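Local coordinates for DNA helicase assembly protein (Enterobacteria phage T4, PDB 1C1K) that loads the replicative helicase onto DNA protected by the single-stranded-DNA-binding protein at replication forks, coordinates leading- and lagging-strand synthesis, and takes part in recombination and repair, at residues I2-P7 / R194-I199; G9-I14 / K65-E70; I76-A81 / A93-F98. All coordinates share one frame; numbering follows the deposited sequence.

Interaction 1 of 3, residues I2-P7 / R194-I199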
loop_
_atom_site.group_PDB
_atom_site.type_symbol
_atom_site.label_atom_id
_atom_site.label_comp_id
_atom_site.label_asym_id
_atom_site.label_seq_id
_atom_site.Cartn_x
_atom_site.Cartn_y
_atom_site.Cartn_z
ATOM N N ILE A 2 -1.840 -1.552 13.412
ATOM C CA ILE A 2 -2.141 -1.005 12.103
ATOM C C ILE A 2 -3.546 -1.357 11.642
ATOM O O ILE A 2 -3.978 -2.503 11.733
ATOM C CB ILE A 2 -1.100 -1.505 11.061
ATOM C CG1 ILE A 2 -1.437 -0.971 9.668
ATOM C CG2 ILE A 2 -1.042 -3.031 11.071
ATOM C CD1 ILE A 2 -0.333 -1.198 8.639
ATOM N N LYS A 3 -4.252 -0.351 11.145
ATOM C CA LYS A 3 -5.613 -0.521 10.657
ATOM C C LYS A 3 -5.808 0.348 9.428
ATOM O O LYS A 3 -5.300 1.466 9.362
ATOM C CB LYS A 3 -6.618 -0.100 11.729
ATOM C CG LYS A 3 -7.381 -1.247 12.345
ATOM C CD LYS A 3 -8.644 -1.547 11.551
ATOM C CE LYS A 3 -9.888 -1.376 12.411
ATOM N NZ LYS A 3 -10.800 -0.323 11.870
ATOM N N LEU A 4 -6.534 -0.177 8.451
ATOM C CA LEU A 4 -6.811 0.559 7.228
ATOM C C LEU A 4 -7.987 1.489 7.484
ATOM O O LEU A 4 -8.999 1.075 8.055
ATOM C CB LEU A 4 -7.189 -0.404 6.102
ATOM C CG LEU A 4 -6.101 -0.963 5.193
ATOM C CD1 LEU A 4 -5.373 0.183 4.509
ATOM C CD2 LEU A 4 -5.144 -1.823 6.011
ATOM N N ARG A 5 -7.849 2.746 7.084
ATOM C CA ARG A 5 -8.941 3.692 7.234
ATOM C C ARG A 5 -9.924 3.266 6.148
ATOM O O ARG A 5 -9.516 2.853 5.060
ATOM C CB ARG A 5 -8.447 5.121 7.003
ATOM C CG ARG A 5 -7.482 5.599 8.077
ATOM C CD ARG A 5 -7.046 7.036 7.862
ATOM N NE ARG A 5 -6.251 7.515 8.991
ATOM C CZ ARG A 5 -4.923 7.460 9.045
ATOM N NH1 ARG A 5 -4.234 6.947 8.035
ATOM N NH2 ARG A 5 -4.281 7.911 10.116
ATOM N N MET A 6 -11.212 3.340 6.446
ATOM C CA MET A 6 -12.223 2.914 5.485
ATOM C C MET A 6 -13.377 3.894 5.359
ATOM O O MET A 6 -13.621 4.707 6.250
ATOM C CB MET A 6 -12.787 1.548 5.898
ATOM C CG MET A 6 -11.743 0.451 6.042
ATOM S SD MET A 6 -11.311 -0.262 4.447
ATOM C CE MET A 6 -12.818 -1.023 4.029
ATOM N N PRO A 7 -14.095 3.842 4.228
ATOM C CA PRO A 7 -15.228 4.754 4.061
ATOM C C PRO A 7 -16.262 4.444 5.146
ATOM O O PRO A 7 -16.355 3.310 5.606
ATOM C CB PRO A 7 -15.749 4.435 2.659
ATOM C CG PRO A 7 -15.195 3.079 2.339
ATOM C CD PRO A 7 -13.890 2.979 3.055
ATOM N N ARG A 194 0.065 5.296 2.821
ATOM C CA ARG A 194 0.337 5.751 4.178
ATOM C C ARG A 194 -0.812 6.619 4.707
ATOM O O ARG A 194 -1.112 6.606 5.897
ATOM C CB ARG A 194 1.668 6.525 4.211
ATOM C CG ARG A 194 2.064 7.073 5.582
ATOM C CD ARG A 194 3.495 7.632 5.578
ATOM N NE ARG A 194 3.629 8.823 4.740
ATOM C CZ ARG A 194 4.737 9.559 4.637
ATOM N NH1 ARG A 194 5.831 9.235 5.321
ATOM N NH2 ARG A 194 4.750 10.625 3.847
ATOM N N LYS A 195 -1.459 7.368 3.816
ATOM C CA LYS A 195 -2.572 8.231 4.213
ATOM C C LYS A 195 -3.783 7.446 4.717
ATOM O O LYS A 195 -4.496 7.899 5.615
ATOM C CB LYS A 195 -2.999 9.116 3.040
ATOM C CG LYS A 195 -2.028 10.254 2.753
ATOM C CD LYS A 195 -2.553 11.190 1.682
ATOM C CE LYS A 195 -1.596 12.361 1.480
ATOM N NZ LYS A 195 -2.299 13.674 1.535
ATOM N N ILE A 196 -4.023 6.272 4.142
ATOM C CA ILE A 196 -5.171 5.483 4.573
ATOM C C ILE A 196 -4.832 4.470 5.668
ATOM O O ILE A 196 -5.718 3.814 6.207
ATOM C CB ILE A 196 -5.837 4.753 3.381
ATOM C CG1 ILE A 196 -4.804 3.974 2.582
ATOM C CG2 ILE A 196 -6.527 5.766 2.475
ATOM C CD1 ILE A 196 -5.423 3.117 1.482
ATOM N N LEU A 197 -3.554 4.349 6.008
ATOM C CA LEU A 197 -3.152 3.417 7.055
ATOM C C LEU A 197 -3.056 4.139 8.389
ATOM O O LEU A 197 -2.402 5.173 8.495
ATOM C CB LEU A 197 -1.800 2.778 6.726
ATOM C CG LEU A 197 -1.773 1.653 5.690
ATOM C CD1 LEU A 197 -0.328 1.277 5.400
ATOM C CD2 LEU A 197 -2.550 0.447 6.204
ATOM N N ASN A 198 -3.720 3.590 9.401
ATOM C CA ASN A 198 -3.708 4.151 10.745
ATOM C C ASN A 198 -2.686 3.322 11.508
ATOM O O ASN A 198 -2.958 2.188 11.907
ATOM C CB ASN A 198 -5.088 4.010 11.385
ATOM C CG ASN A 198 -5.213 4.779 12.678
ATOM O OD1 ASN A 198 -6.314 4.977 13.188
ATOM N ND2 ASN A 198 -4.085 5.219 13.219
ATOM N N ILE A 199 -1.503 3.892 11.707
ATOM C CA ILE A 199 -0.428 3.173 12.374
ATOM C C ILE A 199 0.012 3.777 13.694
ATOM O O ILE A 199 0.201 4.988 13.806
ATOM C CB ILE A 199 0.813 3.092 11.447
ATOM C CG1 ILE A 199 0.493 2.222 10.226
ATOM C CG2 ILE A 199 2.026 2.562 12.220
ATOM C CD1 ILE A 199 1.467 2.406 9.077
#
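Leu4 and Leu197 lie side by side and point the same way, a non-hydrogen-bonded pair of the two-stranded antiparallel sheet that joins strand 2-4 to strand 197-199. Methyl CD2 of Leu197 sits against both methyls of Leu4, and its 3.3 Å approach to Leu4 CD1 is tighter than ordinary van der Waals contact. Ile2 CD1, two residues back along strand 2-4, meets the same methyl at 3.7 Å, Ile2 and Leu197 being crossed at a slant. Ile2 reaches this far because its CG1 branch stands anti to the backbone N (chi1 178°) and continues extended, which also lays CG1 alongside CG1 of Ile199, 3.8 Å away. These four apolar side chains share one face of the sheet. Between the two non-hydrogen-bonded pairs, Lys3 and Asn198 form the hydrogen-bonded one, with Lys3 N to Asn198 O at 2.9 Å and Asn198 N to Lys3 O at 2.6 Å. Past the strand, Arg5 N donates to Ile196 O in a short bond (2.5 Å). The extended side chain of Arg5 runs back over this junction, its CB and CG passing close to Ile196 O, until NH1 comes to Leu197 O in a weak, bent bond of 2.6 Å. One face of the guanidinium is covered by Asn198 CA, 3.6 Å above the plane and off toward the rim. Strand 197-199 follows directly on helix 181-196; Lys195 is salt-bridged to Asp35, and Arg194 to both Asp165 and Asp172. The sheet face carrying Leu197 and Ile199 rests on helix 158-168, where both touch Ile162, while the Met6 side chain packs on helix 68-81 at Ala72 and Leu73.

Interaction 2 of 3, residues G9-I14 / K65-E70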
loop_
_atom_site.group_PDB
_atom_site.type_symbol
_atom_site.label_atom_id
_atom_site.label_comp_id
_atom_site.label_asym_id
_atom_site.label_seq_id
_atom_site.Cartn_x
_atom_site.Cartn_y
_atom_site.Cartn_z
ATOM N N GLY A 9 -19.849 3.652 6.954
ATOM C CA GLY A 9 -20.963 2.801 6.555
ATOM C C GLY A 9 -20.537 1.649 5.664
ATOM O O GLY A 9 -21.170 1.368 4.643
ATOM N N GLY A 10 -19.472 0.970 6.073
ATOM C CA GLY A 10 -18.926 -0.135 5.308
ATOM C C GLY A 10 -19.786 -1.359 5.088
ATOM O O GLY A 10 -19.483 -2.150 4.206
ATOM N N GLU A 11 -20.845 -1.535 5.873
ATOM C CA GLU A 11 -21.710 -2.703 5.706
ATOM C C GLU A 11 -22.735 -2.517 4.592
ATOM O O GLU A 11 -23.426 -3.463 4.215
ATOM C CB GLU A 11 -22.450 -3.012 7.009
ATOM C CG GLU A 11 -21.544 -3.441 8.151
ATOM C CD GLU A 11 -20.718 -4.660 7.810
ATOM O OE1 GLU A 11 -21.304 -5.685 7.398
ATOM O OE2 GLU A 11 -19.480 -4.592 7.957
ATOM N N ARG A 12 -22.818 -1.300 4.068
ATOM C CA ARG A 12 -23.778 -0.963 3.018
ATOM C C ARG A 12 -23.547 -1.584 1.649
ATOM O O ARG A 12 -22.417 -1.846 1.242
ATOM C CB ARG A 12 -23.803 0.552 2.780
ATOM C CG ARG A 12 -24.359 1.405 3.884
ATOM C CD ARG A 12 -24.272 2.872 3.468
ATOM N NE ARG A 12 -22.898 3.375 3.514
ATOM C CZ ARG A 12 -22.421 4.356 2.748
ATOM N NH1 ARG A 12 -23.197 4.957 1.858
ATOM N NH2 ARG A 12 -21.166 4.749 2.888
ATOM N N TYR A 13 -24.646 -1.794 0.931
ATOM C CA TYR A 13 -24.579 -2.274 -0.438
ATOM C C TYR A 13 -24.894 -1.021 -1.256
ATOM O O TYR A 13 -25.728 -0.195 -0.853
ATOM C CB TYR A 13 -25.609 -3.370 -0.693
ATOM C CG TYR A 13 -25.198 -4.681 -0.057
ATOM C CD1 TYR A 13 -25.730 -5.072 1.169
ATOM C CD2 TYR A 13 -24.224 -5.497 -0.648
ATOM C CE1 TYR A 13 -25.303 -6.241 1.804
ATOM C CE2 TYR A 13 -23.789 -6.671 -0.015
ATOM C CZ TYR A 13 -24.334 -7.029 1.209
ATOM O OH TYR A 13 -23.911 -8.170 1.852
ATOM N N ILE A 14 -24.206 -0.869 -2.383
ATOM C CA ILE A 14 -24.378 0.294 -3.246
ATOM C C ILE A 14 -24.590 -0.143 -4.695
ATOM O O ILE A 14 -24.467 -1.327 -5.005
ATOM C CB ILE A 14 -23.144 1.225 -3.130
ATOM C CG1 ILE A 14 -21.877 0.499 -3.605
ATOM C CG2 ILE A 14 -22.972 1.651 -1.673
ATOM C CD1 ILE A 14 -20.621 1.351 -3.545
ATOM N N LYS A 65 -22.850 -8.150 -5.270
ATOM C CA LYS A 65 -22.347 -9.050 -4.246
ATOM C C LYS A 65 -21.586 -8.523 -3.038
ATOM O O LYS A 65 -21.732 -9.061 -1.940
ATOM C CB LYS A 65 -21.481 -10.108 -4.936
ATOM C CG LYS A 65 -20.789 -11.074 -3.997
ATOM C CD LYS A 65 -20.070 -12.159 -4.778
ATOM C CE LYS A 65 -19.304 -13.089 -3.853
ATOM N NZ LYS A 65 -20.112 -14.289 -3.490
ATOM N N TYR A 66 -20.780 -7.484 -3.227
ATOM C CA TYR A 66 -19.942 -6.985 -2.144
ATOM C C TYR A 66 -20.377 -5.730 -1.408
ATOM O O TYR A 66 -20.872 -4.783 -2.012
ATOM C CB TYR A 66 -18.516 -6.778 -2.675
ATOM C CG TYR A 66 -17.913 -8.027 -3.284
ATOM C CD1 TYR A 66 -17.946 -8.242 -4.664
ATOM C CD2 TYR A 66 -17.328 -9.005 -2.480
ATOM C CE1 TYR A 66 -17.415 -9.396 -5.230
ATOM C CE2 TYR A 66 -16.791 -10.168 -3.037
ATOM C CZ TYR A 66 -16.841 -10.354 -4.410
ATOM O OH TYR A 66 -16.336 -11.508 -4.957
ATOM N N LYS A 67 -20.166 -5.736 -0.091
ATOM C CA LYS A 67 -20.492 -4.595 0.750
ATOM C C LYS A 67 -19.431 -3.534 0.501
ATOM O O LYS A 67 -18.356 -3.833 -0.021
ATOM C CB LYS A 67 -20.475 -4.982 2.229
ATOM C CG LYS A 67 -21.284 -6.212 2.578
ATOM C CD LYS A 67 -20.929 -6.700 3.979
ATOM C CE LYS A 67 -22.124 -7.343 4.655
ATOM N NZ LYS A 67 -23.181 -6.336 4.978
ATOM N N LEU A 68 -19.731 -2.297 0.878
ATOM C CA LEU A 68 -18.802 -1.191 0.681
ATOM C C LEU A 68 -17.396 -1.473 1.218
ATOM O O LEU A 68 -16.406 -1.204 0.536
ATOM C CB LEU A 68 -19.362 0.077 1.332
ATOM C CG LEU A 68 -18.470 1.325 1.300
ATOM C CD1 LEU A 68 -18.075 1.652 -0.136
ATOM C CD2 LEU A 68 -19.210 2.504 1.932
ATOM N N LYS A 69 -17.305 -2.006 2.433
ATOM C CA LYS A 69 -15.998 -2.301 3.021
ATOM C C LYS A 69 -15.221 -3.308 2.167
ATOM O O LYS A 69 -14.007 -3.168 1.970
ATOM C CB LYS A 69 -16.164 -2.831 4.453
ATOM C CG LYS A 69 -16.947 -4.127 4.556
ATOM C CD LYS A 69 -17.098 -4.571 6.010
ATOM C CE LYS A 69 -17.416 -6.055 6.096
ATOM N NZ LYS A 69 -17.731 -6.478 7.492
ATOM N N GLU A 70 -15.919 -4.315 1.649
ATOM C CA GLU A 70 -15.275 -5.320 0.810
ATOM C C GLU A 70 -14.837 -4.689 -0.520
ATOM O O GLU A 70 -13.740 -4.961 -1.023
ATOM C CB GLU A 70 -16.238 -6.483 0.558
ATOM C CG GLU A 70 -16.668 -7.204 1.839
ATOM C CD GLU A 70 -17.738 -8.264 1.611
ATOM O OE1 GLU A 70 -18.788 -7.956 1.001
ATOM O OE2 GLU A 70 -17.532 -9.415 2.054
HETATM O O HOH W 1 -20.152 -8.178 7.765
HETATM O O HOH W 2 -21.293 -9.167 0.813
HETATM O O HOH W 3 -22.729 -3.148 -3.090
#
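A single glutamate, Glu11, draws in two lysines at the start of helix 68-81, Lys67 at the N-cap position and Lys69 in the first turn. Lys69 NZ binds OE2 on the syn lone pair at 2.6 Å, whereas Lys67 NZ meets OE1 from above the carboxylate plane (3.1 Å) and also donates to Glu11 O at 3.0 Å. A water joins OE1 to Lys69 NZ, closing the network. Lys69 gets there with CG wedged between its backbone N and carbonyl carbon (chi1 62°) and the rest of its chain extended. The Tyr13 ring lies against the Lys67 chain, CZ 3.4 Å from Lys67 CG, and its hydroxyl reaches Lys65 O and Glu70 OE1 through a second water. Beneath, Leu68 N donates to Arg12 O (2.7 Å) and Lys69 N to Gly10 O (2.8 Å), while Lys67 N donates to Glu70 OE1. The buried Leu68 side chain turns toward the loop, its CD2 against the Arg12 guanidinium and its CD1 facing Ile14 CD1. The carboxylate, shared by two ammonium groups, is probably kept ionised, and charge pairing together with backbone bonding ties the loop to the N-terminal end of helix 68-81.

Interaction 3 of 3, residues I76-A81 / A93-F98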
loop_
_atom_site.group_PDB
_atom_site.type_symbol
_atom_site.label_atom_id
_atom_site.label_comp_id
_atom_site.label_asym_id
_atom_site.label_seq_id
_atom_site.Cartn_x
_atom_site.Cartn_y
_atom_site.Cartn_z
ATOM N N ILE A 76 -8.396 -1.205 -2.988
ATOM C CA ILE A 76 -7.160 -0.814 -2.316
ATOM C C ILE A 76 -6.075 -1.878 -2.496
ATOM O O ILE A 76 -4.970 -1.573 -2.944
ATOM C CB ILE A 76 -7.385 -0.575 -0.801
ATOM C CG1 ILE A 76 -8.264 0.658 -0.593
ATOM C CG2 ILE A 76 -6.045 -0.355 -0.096
ATOM C CD1 ILE A 76 -8.844 0.764 0.811
ATOM N N SER A 77 -6.389 -3.124 -2.153
ATOM C CA SER A 77 -5.407 -4.199 -2.286
ATOM C C SER A 77 -4.828 -4.260 -3.693
ATOM O O SER A 77 -3.610 -4.352 -3.864
ATOM C CB SER A 77 -6.028 -5.551 -1.919
ATOM O OG SER A 77 -7.010 -5.944 -2.859
ATOM N N ASN A 78 -5.692 -4.191 -4.703
ATOM C CA ASN A 78 -5.241 -4.246 -6.092
ATOM C C ASN A 78 -4.422 -3.038 -6.523
ATOM O O ASN A 78 -3.353 -3.181 -7.114
ATOM C CB ASN A 78 -6.435 -4.385 -7.037
ATOM C CG ASN A 78 -6.857 -5.821 -7.226
ATOM O OD1 ASN A 78 -6.319 -6.534 -8.077
ATOM N ND2 ASN A 78 -7.825 -6.262 -6.430
ATOM N N LEU A 79 -4.918 -1.840 -6.236
ATOM C CA LEU A 79 -4.210 -0.636 -6.649
ATOM C C LEU A 79 -2.896 -0.407 -5.917
ATOM O O LEU A 79 -2.037 0.337 -6.395
ATOM C CB LEU A 79 -5.127 0.580 -6.506
ATOM C CG LEU A 79 -6.224 0.598 -7.573
ATOM C CD1 LEU A 79 -7.336 1.538 -7.153
ATOM C CD2 LEU A 79 -5.631 1.032 -8.910
ATOM N N VAL A 80 -2.728 -1.040 -4.763
ATOM C CA VAL A 80 -1.484 -0.879 -4.018
ATOM C C VAL A 80 -0.450 -1.929 -4.407
ATOM O O VAL A 80 0.655 -1.593 -4.849
ATOM C CB VAL A 80 -1.697 -0.988 -2.489
ATOM C CG1 VAL A 80 -0.343 -1.118 -1.788
ATOM C CG2 VAL A 80 -2.435 0.220 -1.973
ATOM N N ALA A 81 -0.826 -3.198 -4.259
ATOM C CA ALA A 81 0.074 -4.317 -4.524
ATOM C C ALA A 81 -0.038 -5.049 -5.855
ATOM O O ALA A 81 0.849 -5.829 -6.195
ATOM C CB ALA A 81 -0.036 -5.321 -3.387
ATOM N N ALA A 93 -7.473 -6.770 -14.447
ATOM C CA ALA A 93 -6.423 -7.180 -13.508
ATOM C C ALA A 93 -6.637 -8.436 -12.683
ATOM O O ALA A 93 -5.827 -8.712 -11.796
ATOM C CB ALA A 93 -6.097 -6.016 -12.565
ATOM N N ASP A 94 -7.694 -9.199 -12.961
ATOM C CA ASP A 94 -7.974 -10.409 -12.185
ATOM C C ASP A 94 -8.072 -9.976 -10.720
ATOM O O ASP A 94 -7.602 -10.661 -9.810
ATOM C CB ASP A 94 -6.834 -11.418 -12.359
ATOM C CG ASP A 94 -7.291 -12.853 -12.200
ATOM O OD1 ASP A 94 -6.416 -13.744 -12.122
ATOM O OD2 ASP A 94 -8.520 -13.093 -12.153
ATOM N N ALA A 95 -8.710 -8.830 -10.516
ATOM C CA ALA A 95 -8.860 -8.215 -9.204
ATOM C C ALA A 95 -9.439 -9.042 -8.060
ATOM O O ALA A 95 -8.954 -8.963 -6.933
ATOM C CB ALA A 95 -9.658 -6.924 -9.351
ATOM N N LEU A 96 -10.479 -9.819 -8.325
ATOM C CA LEU A 96 -11.085 -10.597 -7.252
ATOM C C LEU A 96 -10.149 -11.686 -6.750
ATOM O O LEU A 96 -10.044 -11.923 -5.545
ATOM C CB LEU A 96 -12.412 -11.199 -7.718
ATOM C CG LEU A 96 -13.690 -10.430 -7.345
ATOM C CD1 LEU A 96 -13.366 -9.048 -6.782
ATOM C CD2 LEU A 96 -14.577 -10.318 -8.576
ATOM N N VAL A 97 -9.462 -12.344 -7.677
ATOM C CA VAL A 97 -8.524 -13.390 -7.300
ATOM C C VAL A 97 -7.427 -12.753 -6.454
ATOM O O VAL A 97 -7.091 -13.252 -5.382
ATOM C CB VAL A 97 -7.891 -14.042 -8.545
ATOM C CG1 VAL A 97 -6.647 -14.814 -8.152
ATOM C CG2 VAL A 97 -8.890 -14.963 -9.212
ATOM N N PHE A 98 -6.887 -11.636 -6.935
ATOM C CA PHE A 98 -5.821 -10.938 -6.227
ATOM C C PHE A 98 -6.257 -10.495 -4.837
ATOM O O PHE A 98 -5.500 -10.608 -3.876
ATOM C CB PHE A 98 -5.351 -9.722 -7.032
ATOM C CG PHE A 98 -4.138 -9.052 -6.451
ATOM C CD1 PHE A 98 -2.864 -9.389 -6.894
ATOM C CD2 PHE A 98 -4.267 -8.108 -5.435
ATOM C CE1 PHE A 98 -1.736 -8.804 -6.334
ATOM C CE2 PHE A 98 -3.148 -7.515 -4.866
ATOM C CZ PHE A 98 -1.876 -7.865 -5.316
#
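With CG of Phe98 anti to its backbone N (chi1 -173°), the ring extends from helix 95-107 to the flank of helix 68-81, and Asn78 comes the other way with chi1 at -86°. The two side chains pass alongside one another, running opposite ways, amide and ring planes 46° apart. Asn78 ND2 donates to Ala95 O in a nearly straight bond (3.0 Å), the acceptor lying in the amide plane; the same nitrogen also binds Ile74 O within its own helix. OD1 is turned toward the start of the other helix, 3.2 Å from Ala95 CA and 3.5 Å from Phe98 CB, and accepts from Asn82 ND2. The far end of the ring reaches the last turn of helix 68-81. There Ala81 CB lies at the ring edge, in its plane, 3.7 Å from CZ, and Ser77 O stands 3.3 Å from CE2, oblique to the ring. Asn82 also binds Ala93 O, so Asn78 and Asn82 together tie the end of helix 68-81 to the residues that open helix 95-107. The buried amide of Asn78 has both polar atoms bonded, which restricts the rotation of the group and places a satisfied polar amide beside the Phe98 ring.

In the fold
Interaction 1 pairs the N-terminal strand with strand 197-199, near the other end of the chain, and the other two contacts fall within the sequence it spans. Within that span interaction 2 closes before interaction 3 opens. Their centres are mutually about 17 Å apart. Helix 68-81 connects them: its start belongs to interaction 2, its end to interaction 3, and it packs against interaction 1 through Met6 on Lys69 and Pro7 on Leu68, and again through Ile76 on Ile196. Tyr66 meets Leu96 between interactions 2 and 3. In this two-domain helical protein, strand 197-199 from the C-terminal part of the chain is thus joined to the N-terminal strand and, through it and Ile196, to helix 68-81.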